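Local coordinates for peptidyl tryptophan dihydroxylase (Pseudomonas putida, PDB 7CTQ), which uses bound FAD to dihydroxylate a peptidyl tryptophan, an essential step in making the cysteine tryptophylquinone cofactor of quinohemoprotein amine dehydrogenase, at residues 70-75 / 84-89; 75-80 / 326-331; 175-180 / 222-227; 318-323 / 347-352. All blocks are in the same frame, centred on the assembly; numbering follows the deposited sequence.

Contact 1: 70-75 / 84-89; sequences ATRQVH and NQEFLL
The guanidinium of R72 is met from several sides by the chain at E86 and F87. Its NH1 lies 2.9 Å from F87 O, which sits at the edge of the group near its plane. Over one face comes E86 CB, 3.2 Å above the plane and offset toward the rim. NH2 points to E86 OE1 in a salt bridge, but the modelled separation is implausibly short, and the exact placing of both atoms is doubtful. The reach of R72 depends on its torsions: CG is anti to the backbone N (chi1 174°), and a bend at chi3 brings the guanidinium round to F87 O.

Beside this polar cluster lies a small apolar contact. L88 CG approaches A70 CB to 3.6 Å, and L88 CD2 lies 3.9 Å from R72 NH1, so one isopropyl group borders both the alanine methyl and the arginine head. With L88 cut back to an alanine, the methyl of A70 would probably lose its apolar neighbour and the flank of the R72 guanidinium would be less firmly packed. R72 NH2 is also hydrogen-bonded to a bound hexane-1,6-diol, probably a crystallisation additive.

The contact lies where strand 67-76 meets the start of strand 87-90, its antiparallel neighbour in the large mixed sheet beside the FAD-binding part. The R72 side chain is about 7 Å from FAD, and with the diol bound there this end of the sheet may mark part of a pocket near the flavin.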
loop_
_atom_site.group_PDB
_atom_site.type_symbol
_atom_site.label_atom_id
_atom_site.label_comp_id
_atom_site.label_asym_id
_atom_site.label_seq_id
_atom_site.Cartn_x
_atom_site.Cartn_y
_atom_site.Cartn_z
ATOM N N ALA A 70 21.723 -6.240 3.067
ATOM C CA ALA A 70 22.397 -6.357 1.782
ATOM C C ALA A 70 22.767 -4.977 1.277
ATOM O O ALA A 70 22.006 -4.022 1.448
ATOM C CB ALA A 70 21.516 -7.065 0.744
ATOM N N THR A 71 23.928 -4.891 0.639
ATOM C CA THR A 71 24.316 -3.691 -0.082
ATOM C C THR A 71 23.399 -3.484 -1.292
ATOM O O THR A 71 22.591 -4.348 -1.649
ATOM C CB THR A 71 25.769 -3.797 -0.532
ATOM O OG1 THR A 71 26.057 -2.748 -1.462
ATOM C CG2 THR A 71 26.016 -5.149 -1.203
ATOM N N ARG A 72 23.544 -2.326 -1.942
ATOM C CA ARG A 72 22.637 -1.967 -3.035
ATOM C C ARG A 72 23.247 -0.876 -3.908
ATOM O O ARG A 72 23.295 0.286 -3.495
ATOM C CB ARG A 72 21.299 -1.515 -2.475
ATOM C CG ARG A 72 20.363 -0.988 -3.529
ATOM C CD ARG A 72 19.013 -0.780 -2.933
ATOM N NE ARG A 72 18.689 -1.847 -1.997
ATOM C CZ ARG A 72 17.552 -1.908 -1.315
ATOM N NH1 ARG A 72 17.327 -2.916 -0.480
ATOM N NH2 ARG A 72 16.639 -0.959 -1.469
ATOM N N GLN A 73 23.672 -1.239 -5.120
ATOM C CA GLN A 73 24.082 -0.252 -6.112
ATOM C C GLN A 73 22.850 0.419 -6.719
ATOM O O GLN A 73 21.859 -0.243 -7.045
ATOM C CB GLN A 73 24.926 -0.907 -7.213
ATOM C CG GLN A 73 26.436 -0.682 -7.078
ATOM C CD GLN A 73 27.246 -1.266 -8.238
ATOM O OE1 GLN A 73 28.001 -0.556 -8.909
ATOM N NE2 GLN A 73 27.100 -2.565 -8.465
ATOM N N VAL A 74 22.903 1.741 -6.852
ATOM C CA VAL A 74 21.799 2.517 -7.412
ATOM C C VAL A 74 22.331 3.324 -8.588
ATOM O O VAL A 74 23.248 4.139 -8.427
ATOM C CB VAL A 74 21.146 3.428 -6.361
ATOM C CG1 VAL A 74 20.542 4.657 -7.028
ATOM C CG2 VAL A 74 20.072 2.663 -5.594
ATOM N N HIS A 75 21.767 3.082 -9.771
ATOM C CA HIS A 75 22.135 3.778 -11.000
ATOM C C HIS A 75 20.915 4.563 -11.468
ATOM O O HIS A 75 19.901 3.971 -11.860
ATOM C CB HIS A 75 22.606 2.797 -12.076
ATOM C CG HIS A 75 23.979 2.246 -11.843
ATOM N ND1 HIS A 75 24.362 1.677 -10.646
ATOM C CD2 HIS A 75 25.052 2.150 -12.664
ATOM C CE1 HIS A 75 25.616 1.269 -10.736
ATOM N NE2 HIS A 75 26.057 1.543 -11.951
ATOM N N ASN A 84 23.235 1.748 1.336
ATOM C CA ASN A 84 23.051 0.506 2.084
ATOM C C ASN A 84 22.053 0.764 3.216
ATOM O O ASN A 84 21.282 1.730 3.166
ATOM C CB ASN A 84 24.405 -0.031 2.582
ATOM C CG ASN A 84 24.920 0.721 3.786
ATOM O OD1 ASN A 84 24.772 0.265 4.920
ATOM N ND2 ASN A 84 25.522 1.884 3.550
ATOM N N GLN A 85 22.067 -0.105 4.228
ATOM C CA GLN A 85 21.118 -0.153 5.343
ATOM C C GLN A 85 19.685 -0.396 4.889
ATOM O O GLN A 85 18.755 -0.282 5.697
ATOM C CB GLN A 85 21.173 1.104 6.226
ATOM C CG GLN A 85 21.113 0.796 7.736
ATOM C CD GLN A 85 19.696 0.782 8.310
ATOM O OE1 GLN A 85 18.789 1.428 7.783
ATOM N NE2 GLN A 85 19.504 0.030 9.391
ATOM N N GLU A 86 19.469 -0.730 3.626
ATOM C CA GLU A 86 18.191 -1.286 3.226
ATOM C C GLU A 86 18.358 -2.786 3.031
ATOM O O GLU A 86 19.451 -3.277 2.736
ATOM C CB GLU A 86 17.647 -0.606 1.969
ATOM C CG GLU A 86 17.077 0.781 2.275
ATOM C CD GLU A 86 16.214 1.335 1.161
ATOM O OE1 GLU A 86 16.099 0.676 0.106
ATOM O OE2 GLU A 86 15.641 2.432 1.348
ATOM N N PHE A 87 17.273 -3.507 3.250
ATOM C CA PHE A 87 17.291 -4.952 3.389
ATOM C C PHE A 87 16.622 -5.588 2.177
ATOM O O PHE A 87 16.174 -4.906 1.248
ATOM C CB PHE A 87 16.594 -5.370 4.692
ATOM C CG PHE A 87 17.213 -4.781 5.938
ATOM C CD1 PHE A 87 17.883 -5.587 6.846
ATOM C CD2 PHE A 87 17.117 -3.420 6.206
ATOM C CE1 PHE A 87 18.453 -5.048 7.985
ATOM C CE2 PHE A 87 17.687 -2.876 7.339
ATOM C CZ PHE A 87 18.354 -3.691 8.231
ATOM N N LEU A 88 16.574 -6.916 2.186
ATOM C CA LEU A 88 15.830 -7.682 1.203
ATOM C C LEU A 88 14.846 -8.557 1.951
ATOM O O LEU A 88 15.168 -9.100 3.009
ATOM C CB LEU A 88 16.744 -8.554 0.324
ATOM C CG LEU A 88 18.137 -8.040 -0.051
ATOM C CD1 LEU A 88 18.858 -9.068 -0.914
ATOM C CD2 LEU A 88 18.089 -6.686 -0.750
ATOM N N LEU A 89 13.639 -8.679 1.417
ATOM C CA LEU A 89 12.594 -9.463 2.060
ATOM C C LEU A 89 12.239 -10.627 1.154
ATOM O O LEU A 89 11.835 -10.420 0.007
ATOM C CB LEU A 89 11.356 -8.616 2.349
ATOM C CG LEU A 89 10.278 -9.452 3.033
ATOM C CD1 LEU A 89 10.609 -9.653 4.506
ATOM C CD2 LEU A 89 8.918 -8.821 2.856
#

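Contact 2: 75-80 / 326-331; sequences HWNGQQ and GQEQGR
A tight β-hairpin, closed by a type I' turn from W76 to Q79, docks on the chain leaving the C-terminal end of helix 299-327. Two hydrogen bonds cross the contact, both through N77. Its backbone N donates to E328 OE2 at 2.9 Å, nearly straight at 164° and arriving from above the carboxylate plane. In return, its side-chain OD1 accepts from Q329 N at 2.9 Å, the donor again standing above the carbonyl plane. With CG anti to the backbone N (chi1 -161°), the amide is turned so that OD1 meets Q329 N.

E328 is itself held at both oxygens: OE2 is shared with S178 OG of strand 173-179, and OE1 receives G330 N through its anti lone pair, bracing the turn after the helix.

The indole and the two amides complete the contact. The amides of N77 and Q329 lie nearly parallel, with planes 15° apart. The indole of W76, whose NE1 is weakly bonded to F324 O and whose ring meets W337 edge-to-face, turns its pyrrole edge to the helix end, where NE1 lies 3.4 Å from E328 CB.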
loop_
_atom_site.group_PDB
_atom_site.type_symbol
_atom_site.label_atom_id
_atom_site.label_comp_id
_atom_site.label_asym_id
_atom_site.label_seq_id
_atom_site.Cartn_x
_atom_site.Cartn_y
_atom_site.Cartn_z
ATOM N N HIS A 75 21.767 3.082 -9.771
ATOM C CA HIS A 75 22.135 3.778 -11.000
ATOM C C HIS A 75 20.915 4.563 -11.468
ATOM O O HIS A 75 19.901 3.971 -11.860
ATOM C CB HIS A 75 22.606 2.797 -12.076
ATOM C CG HIS A 75 23.979 2.246 -11.843
ATOM N ND1 HIS A 75 24.362 1.677 -10.646
ATOM C CD2 HIS A 75 25.052 2.150 -12.664
ATOM C CE1 HIS A 75 25.616 1.269 -10.736
ATOM N NE2 HIS A 75 26.057 1.543 -11.951
ATOM N N TRP A 76 21.021 5.890 -11.437
ATOM C CA TRP A 76 19.880 6.776 -11.637
ATOM C C TRP A 76 20.384 8.188 -11.868
ATOM O O TRP A 76 21.232 8.667 -11.109
ATOM C CB TRP A 76 18.968 6.739 -10.415
ATOM C CG TRP A 76 17.533 7.050 -10.672
ATOM C CD1 TRP A 76 16.946 8.280 -10.666
ATOM C CD2 TRP A 76 16.488 6.106 -10.929
ATOM N NE1 TRP A 76 15.600 8.162 -10.919
ATOM C CE2 TRP A 76 15.292 6.838 -11.078
ATOM C CE3 TRP A 76 16.448 4.713 -11.057
ATOM C CZ2 TRP A 76 14.073 6.226 -11.352
ATOM C CZ3 TRP A 76 15.240 4.108 -11.324
ATOM C CH2 TRP A 76 14.066 4.860 -11.471
ATOM N N ASN A 77 19.885 8.854 -12.908
ATOM C CA ASN A 77 20.250 10.240 -13.209
ATOM C C ASN A 77 21.748 10.388 -13.460
ATOM O O ASN A 77 22.345 11.413 -13.131
ATOM C CB ASN A 77 19.804 11.190 -12.091
ATOM C CG ASN A 77 19.739 12.641 -12.539
ATOM O OD1 ASN A 77 19.281 12.946 -13.638
ATOM N ND2 ASN A 77 20.177 13.546 -11.667
ATOM N N GLY A 78 22.370 9.365 -14.034
ATOM C CA GLY A 78 23.785 9.440 -14.336
ATOM C C GLY A 78 24.722 9.287 -13.156
ATOM O O GLY A 78 25.918 9.564 -13.299
ATOM N N GLN A 79 24.228 8.826 -12.008
ATOM C CA GLN A 79 25.011 8.734 -10.781
ATOM C C GLN A 79 25.145 7.272 -10.383
ATOM O O GLN A 79 24.134 6.597 -10.167
ATOM C CB GLN A 79 24.346 9.528 -9.658
ATOM C CG GLN A 79 24.096 10.991 -9.983
ATOM C CD GLN A 79 24.617 11.920 -8.914
ATOM O OE1 GLN A 79 25.769 12.363 -8.962
ATOM N NE2 GLN A 79 23.773 12.211 -7.923
ATOM N N GLN A 80 26.384 6.782 -10.288
ATOM C CA GLN A 80 26.651 5.495 -9.648
ATOM C C GLN A 80 26.760 5.734 -8.147
ATOM O O GLN A 80 27.700 6.382 -7.676
ATOM C CB GLN A 80 27.915 4.850 -10.208
ATOM C CG GLN A 80 28.290 5.282 -11.625
ATOM C CD GLN A 80 29.247 6.476 -11.661
ATOM O OE1 GLN A 80 30.131 6.607 -10.809
ATOM N NE2 GLN A 80 29.085 7.337 -12.667
ATOM N N GLY A 326 10.695 11.495 -11.556
ATOM C CA GLY A 326 11.163 12.802 -11.970
ATOM C C GLY A 326 12.614 13.073 -11.629
ATOM O O GLY A 326 13.233 13.950 -12.246
ATOM N N GLN A 327 13.166 12.366 -10.640
ATOM C CA GLN A 327 14.588 12.529 -10.339
ATOM C C GLN A 327 15.479 12.086 -11.497
ATOM O O GLN A 327 16.618 12.555 -11.604
ATOM C CB GLN A 327 14.948 11.765 -9.064
ATOM C CG GLN A 327 14.541 12.513 -7.802
ATOM C CD GLN A 327 15.071 11.885 -6.530
ATOM O OE1 GLN A 327 14.539 10.883 -6.045
ATOM N NE2 GLN A 327 16.120 12.485 -5.968
ATOM N N GLU A 328 14.987 11.211 -12.370
ATOM C CA GLU A 328 15.733 10.793 -13.558
ATOM C C GLU A 328 15.564 11.865 -14.629
ATOM O O GLU A 328 14.543 11.921 -15.319
ATOM C CB GLU A 328 15.252 9.426 -14.034
ATOM C CG GLU A 328 15.825 8.995 -15.361
ATOM C CD GLU A 328 17.347 8.960 -15.366
ATOM O OE1 GLU A 328 17.971 9.917 -15.866
ATOM O OE2 GLU A 328 17.911 7.971 -14.860
ATOM N N GLN A 329 16.577 12.723 -14.770
ATOM C CA GLN A 329 16.513 13.884 -15.647
ATOM C C GLN A 329 17.246 13.688 -16.966
ATOM O O GLN A 329 17.230 14.595 -17.803
ATOM C CB GLN A 329 17.074 15.110 -14.927
ATOM C CG GLN A 329 16.618 15.220 -13.481
ATOM C CD GLN A 329 17.133 16.471 -12.804
ATOM O OE1 GLN A 329 16.807 17.586 -13.211
ATOM N NE2 GLN A 329 17.940 16.294 -11.757
ATOM N N GLY A 330 17.885 12.537 -17.175
ATOM C CA GLY A 330 18.583 12.291 -18.419
ATOM C C GLY A 330 17.855 11.351 -19.359
ATOM O O GLY A 330 18.474 10.456 -19.940
ATOM N N ARG A 331 16.541 11.538 -19.528
ATOM C CA ARG A 331 15.736 10.630 -20.343
ATOM C C ARG A 331 14.670 11.379 -21.123
ATOM O O ARG A 331 13.592 10.837 -21.382
ATOM C CB ARG A 331 15.042 9.569 -19.485
ATOM C CG ARG A 331 15.965 8.610 -18.769
ATOM C CD ARG A 331 16.659 7.643 -19.706
ATOM N NE ARG A 331 17.364 6.620 -18.938
ATOM C CZ ARG A 331 18.513 6.069 -19.310
ATOM N NH1 ARG A 331 19.092 6.444 -20.441
ATOM N NH2 ARG A 331 19.085 5.146 -18.549
#

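Contact 3: 175-180 / 222-227; sequences AVESLA and SALVTE
L224 pushes its CD2 methyl against two side chains of the strand at once, 3.7 Å from E177 CB and 3.9 Å from A175 CB. Its CG is equally near the A175 methyl, so the leucine branch packs on the pair of alternate residues that the strand turns toward the helix. The E177 chain leaves the strand toward the helix, and the L224 chain leaves the helix toward the strand.

The carboxylate of E177 goes on past the leucine to S222. There S222 OG donates to OE2 at 2.5 Å, a very short hydrogen bond. CG of E177 stands between the backbone N and the carbonyl carbon (chi1 63°), and the extended chain beyond it carries OE2 to the serine. S222 is the N-cap of the helix: its OG also accepts from V225 N at 3.1 Å, nearly straight at 165°. The hydroxyl thus bridges the first turn of the helix and the carboxylate, and the helix end would probably favour the negative charge. Shortening E177 to an alanine is likely to cost the S222 hydroxyl the acceptor for its proton, its turn then set by the V225 N bond alone among those described.

Strand 175-179 runs nearly antiparallel to helix segment 223-227, at 162° and 9.8 Å between axes. Strand 173-179 lies between strands 67-76 and 182-188, and helix 223-228 packs across all three, with L224 also on Q73 and H75, and V225 on M186.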
loop_
_atom_site.group_PDB
_atom_site.type_symbol
_atom_site.label_atom_id
_atom_site.label_comp_id
_atom_site.label_asym_id
_atom_site.label_seq_id
_atom_site.Cartn_x
_atom_site.Cartn_y
_atom_site.Cartn_z
ATOM N N ALA A 175 20.545 -4.257 -6.650
ATOM C CA ALA A 175 20.827 -3.076 -7.459
ATOM C C ALA A 175 19.561 -2.568 -8.135
ATOM O O ALA A 175 18.587 -3.307 -8.327
ATOM C CB ALA A 175 21.904 -3.350 -8.513
ATOM N N VAL A 176 19.605 -1.282 -8.495
ATOM C CA VAL A 176 18.586 -0.598 -9.288
ATOM C C VAL A 176 19.301 0.182 -10.379
ATOM O O VAL A 176 20.284 0.877 -10.101
ATOM C CB VAL A 176 17.726 0.365 -8.444
ATOM C CG1 VAL A 176 16.393 0.664 -9.153
ATOM C CG2 VAL A 176 17.498 -0.186 -7.056
ATOM N N GLU A 177 18.820 0.067 -11.619
ATOM C CA GLU A 177 19.362 0.884 -12.696
ATOM C C GLU A 177 18.228 1.399 -13.569
ATOM O O GLU A 177 17.285 0.667 -13.897
ATOM C CB GLU A 177 20.399 0.137 -13.559
ATOM C CG GLU A 177 19.875 -1.071 -14.313
ATOM C CD GLU A 177 20.904 -1.686 -15.275
ATOM O OE1 GLU A 177 21.790 -0.969 -15.797
ATOM O OE2 GLU A 177 20.814 -2.906 -15.511
ATOM N N SER A 178 18.327 2.677 -13.909
ATOM C CA SER A 178 17.456 3.298 -14.890
ATOM C C SER A 178 17.871 2.858 -16.291
ATOM O O SER A 178 19.048 2.948 -16.663
ATOM C CB SER A 178 17.532 4.820 -14.742
ATOM O OG SER A 178 17.366 5.489 -15.976
ATOM N N LEU A 179 16.910 2.366 -17.057
ATOM C CA LEU A 179 17.097 2.047 -18.463
ATOM C C LEU A 179 16.425 3.109 -19.330
ATOM O O LEU A 179 15.736 4.011 -18.842
ATOM C CB LEU A 179 16.554 0.654 -18.769
ATOM C CG LEU A 179 16.862 -0.393 -17.700
ATOM C CD1 LEU A 179 15.958 -1.588 -17.881
ATOM C CD2 LEU A 179 18.340 -0.818 -17.760
ATOM N N ALA A 180 16.627 2.985 -20.644
ATOM C CA ALA A 180 16.099 3.979 -21.572
ATOM C C ALA A 180 14.573 3.981 -21.601
ATOM O O ALA A 180 13.966 5.041 -21.773
ATOM C CB ALA A 180 16.659 3.730 -22.975
ATOM N N SER A 222 23.169 -5.757 -19.630
ATOM C CA SER A 222 23.365 -4.959 -18.425
ATOM C C SER A 222 24.710 -5.274 -17.781
ATOM O O SER A 222 24.938 -6.408 -17.343
ATOM C CB SER A 222 22.237 -5.202 -17.423
ATOM O OG SER A 222 22.540 -4.585 -16.181
ATOM N N ALA A 223 25.588 -4.263 -17.699
ATOM C CA ALA A 223 26.856 -4.437 -16.989
ATOM C C ALA A 223 26.634 -4.687 -15.503
ATOM O O ALA A 223 27.436 -5.371 -14.857
ATOM C CB ALA A 223 27.756 -3.214 -17.191
ATOM N N LEU A 224 25.544 -4.148 -14.952
ATOM C CA LEU A 224 25.198 -4.410 -13.561
ATOM C C LEU A 224 24.880 -5.883 -13.340
ATOM O O LEU A 224 25.340 -6.481 -12.361
ATOM C CB LEU A 224 24.010 -3.534 -13.157
ATOM C CG LEU A 224 23.989 -2.885 -11.779
ATOM C CD1 LEU A 224 25.391 -2.489 -11.323
ATOM C CD2 LEU A 224 23.090 -1.666 -11.838
ATOM N N VAL A 225 24.091 -6.484 -14.236
ATOM C CA VAL A 225 23.805 -7.916 -14.138
ATOM C C VAL A 225 25.105 -8.723 -14.146
ATOM O O VAL A 225 25.275 -9.670 -13.363
ATOM C CB VAL A 225 22.857 -8.348 -15.279
ATOM C CG1 VAL A 225 22.827 -9.855 -15.414
ATOM C CG2 VAL A 225 21.443 -7.821 -15.039
ATOM N N THR A 226 26.055 -8.338 -15.004
ATOM C CA THR A 226 27.312 -9.081 -15.119
ATOM C C THR A 226 28.100 -9.031 -13.815
ATOM O O THR A 226 28.546 -10.066 -13.302
ATOM C CB THR A 226 28.150 -8.524 -16.276
ATOM O OG1 THR A 226 27.459 -8.720 -17.517
ATOM C CG2 THR A 226 29.491 -9.230 -16.353
ATOM N N GLU A 227 28.268 -7.826 -13.262
ATOM C CA GLU A 227 28.996 -7.659 -12.008
ATOM C C GLU A 227 28.353 -8.457 -10.885
ATOM O O GLU A 227 29.016 -9.252 -10.212
ATOM C CB GLU A 227 29.057 -6.178 -11.638
ATOM C CG GLU A 227 30.006 -5.866 -10.491
ATOM C CD GLU A 227 30.493 -4.427 -10.497
ATOM O OE1 GLU A 227 31.629 -4.177 -10.031
ATOM O OE2 GLU A 227 29.737 -3.544 -10.960
#

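Contact 4: 318-323 / 347-352; sequences ARIGRD and QALHVA
Near its C-terminal end, the long helix 299-327 is met by the loop that leads from helix 335-341 toward strand 359-367. The main polar link is R322, which grips one carbonyl end-on: NH1 and NH2 each donate to Q347 O at 2.9 Å. Both arrive from the same face, tilted about 30° from the carbonyl plane, while the oxygen stays close to the guanidinium plane. On its other side R322 holds D323 side-on, NE and NH2 both reaching OD1, with NE at 2.9 Å in a salt bridge. Held at these two edges, the guanidinium can hardly rotate, and a third acceptor, D345 O, also takes NH1.

R319, about one helical turn earlier, uses a flat face instead. In this guanidinium-amide stack the planes of R319 and Q347 are only 9° apart, with Q347 NE2 3.7 Å above the arginine and offset toward the rim. Its charge is answered by D345, whose OD2 forms a salt bridge with R319 NH2.

L349 fits against the helix from the loop side, sending CD1 to I320 CG1 at 3.9 Å and CD2 to R319 CB. CD2 also runs past D323, 3.1 Å from OD2, a tight approach. That same OD2 accepts from a water at 2.7 Å, which in turn receives a weak bond from L349 N.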
loop_
_atom_site.group_PDB
_atom_site.type_symbol
_atom_site.label_atom_id
_atom_site.label_comp_id
_atom_site.label_asym_id
_atom_site.label_seq_id
_atom_site.Cartn_x
_atom_site.Cartn_y
_atom_site.Cartn_z
ATOM N N ALA A 318 1.020 7.657 -5.311
ATOM C CA ALA A 318 1.256 7.825 -6.745
ATOM C C ALA A 318 2.153 9.024 -7.018
ATOM O O ALA A 318 3.015 8.981 -7.906
ATOM C CB ALA A 318 -0.072 7.984 -7.489
ATOM N N ARG A 319 1.941 10.115 -6.278
ATOM C CA ARG A 319 2.752 11.315 -6.459
ATOM C C ARG A 319 4.154 11.139 -5.898
ATOM O O ARG A 319 5.112 11.707 -6.434
ATOM C CB ARG A 319 2.079 12.513 -5.792
ATOM C CG ARG A 319 0.820 12.966 -6.513
ATOM C CD ARG A 319 0.114 14.137 -5.796
ATOM N NE ARG A 319 -1.130 14.459 -6.488
ATOM C CZ ARG A 319 -2.351 14.395 -5.957
ATOM N NH1 ARG A 319 -2.530 14.031 -4.691
ATOM N NH2 ARG A 319 -3.399 14.708 -6.700
ATOM N N ILE A 320 4.289 10.389 -4.811
ATOM C CA ILE A 320 5.615 10.090 -4.296
ATOM C C ILE A 320 6.405 9.310 -5.333
ATOM O O ILE A 320 7.571 9.613 -5.605
ATOM C CB ILE A 320 5.501 9.338 -2.963
ATOM C CG1 ILE A 320 5.099 10.326 -1.865
ATOM C CG2 ILE A 320 6.818 8.642 -2.627
ATOM C CD1 ILE A 320 4.850 9.696 -0.529
ATOM N N GLY A 321 5.759 8.330 -5.968
ATOM C CA GLY A 321 6.418 7.580 -7.023
ATOM C C GLY A 321 6.773 8.449 -8.212
ATOM O O GLY A 321 7.877 8.346 -8.759
ATOM N N ARG A 322 5.858 9.346 -8.597
ATOM C CA ARG A 322 6.122 10.275 -9.690
ATOM C C ARG A 322 7.402 11.066 -9.452
ATOM O O ARG A 322 8.219 11.244 -10.365
ATOM C CB ARG A 322 4.937 11.228 -9.850
ATOM C CG ARG A 322 5.228 12.436 -10.737
ATOM C CD ARG A 322 4.302 13.594 -10.405
ATOM N NE ARG A 322 4.647 14.180 -9.117
ATOM C CZ ARG A 322 3.820 14.927 -8.391
ATOM N NH1 ARG A 322 2.594 15.188 -8.832
ATOM N NH2 ARG A 322 4.222 15.414 -7.223
ATOM N N ASP A 323 7.583 11.568 -8.225
ATOM C CA ASP A 323 8.769 12.356 -7.905
ATOM C C ASP A 323 10.040 11.523 -8.018
ATOM O O ASP A 323 11.092 12.053 -8.392
ATOM C CB ASP A 323 8.640 12.943 -6.502
ATOM C CG ASP A 323 7.586 14.039 -6.420
ATOM O OD1 ASP A 323 7.015 14.384 -7.470
ATOM O OD2 ASP A 323 7.309 14.539 -5.305
ATOM N N GLN A 347 0.559 18.021 -9.231
ATOM C CA GLN A 347 0.323 18.646 -7.937
ATOM C C GLN A 347 1.459 18.326 -6.971
ATOM O O GLN A 347 1.910 17.178 -6.876
ATOM C CB GLN A 347 -1.014 18.170 -7.368
ATOM C CG GLN A 347 -1.262 18.568 -5.930
ATOM C CD GLN A 347 -2.709 18.368 -5.522
ATOM O OE1 GLN A 347 -3.629 18.692 -6.276
ATOM N NE2 GLN A 347 -2.921 17.811 -4.332
ATOM N N ALA A 348 1.925 19.346 -6.252
ATOM C CA ALA A 348 2.949 19.131 -5.236
ATOM C C ALA A 348 2.407 18.241 -4.118
ATOM O O ALA A 348 1.194 18.157 -3.888
ATOM C CB ALA A 348 3.428 20.469 -4.670
ATOM N N LEU A 349 3.322 17.565 -3.414
ATOM C CA LEU A 349 2.906 16.706 -2.299
ATOM C C LEU A 349 2.294 17.504 -1.150
ATOM O O LEU A 349 1.375 17.014 -0.476
ATOM C CB LEU A 349 4.085 15.879 -1.784
ATOM C CG LEU A 349 4.229 14.435 -2.275
ATOM C CD1 LEU A 349 2.962 13.613 -2.021
ATOM C CD2 LEU A 349 4.593 14.404 -3.745
ATOM N N HIS A 350 2.786 18.714 -0.890
ATOM C CA HIS A 350 2.150 19.620 0.064
ATOM C C HIS A 350 1.519 20.766 -0.720
ATOM O O HIS A 350 2.229 21.593 -1.298
ATOM C CB HIS A 350 3.152 20.136 1.098
ATOM C CG HIS A 350 2.507 20.731 2.313
ATOM N ND1 HIS A 350 3.204 21.005 3.471
ATOM C CD2 HIS A 350 1.225 21.108 2.548
ATOM C CE1 HIS A 350 2.380 21.523 4.368
ATOM N NE2 HIS A 350 1.174 21.596 3.833
ATOM N N VAL A 351 0.188 20.807 -0.748
ATOM C CA VAL A 351 -0.511 21.808 -1.543
ATOM C C VAL A 351 -0.432 23.170 -0.855
ATOM O O VAL A 351 -0.282 23.272 0.372
ATOM C CB VAL A 351 -1.975 21.381 -1.764
ATOM C CG1 VAL A 351 -2.733 21.542 -0.506
ATOM C CG2 VAL A 351 -2.646 22.206 -2.845
ATOM N N ALA A 352 -0.544 24.228 -1.657
ATOM C CA ALA A 352 -0.536 25.588 -1.134
ATOM C C ALA A 352 -1.835 25.905 -0.396
ATOM O O ALA A 352 -2.912 25.454 -0.789
ATOM C CB ALA A 352 -0.329 26.578 -2.282
HETATM O O HOH W 1 6.165 16.920 -5.019
#

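Contacts 1, 2 and 3 meet on one sheet through strand 67-76: contacts 1 and 2 share H75, and contact 3 lies on the adjoining strand 173-179. There H75 N is 2.7 Å from V176 O and Q73 O is 2.9 Å from V176 N, both probable hydrogen bonds. S178 OG, 2.8 Å from E328 OE2, ties contact 3 to contact 2. Helix 299-327 then joins contact 2 to contact 4, whose centres are 19 Å apart. Contact 1 comes nearest the flavin, the R72 side chain lying about 7 Å from FAD. The side chain of V176 in contact 3 is about 9 Å from FAD, and those of W76 in contact 2 and I320 in contact 4 are each about 12 Å from FAD.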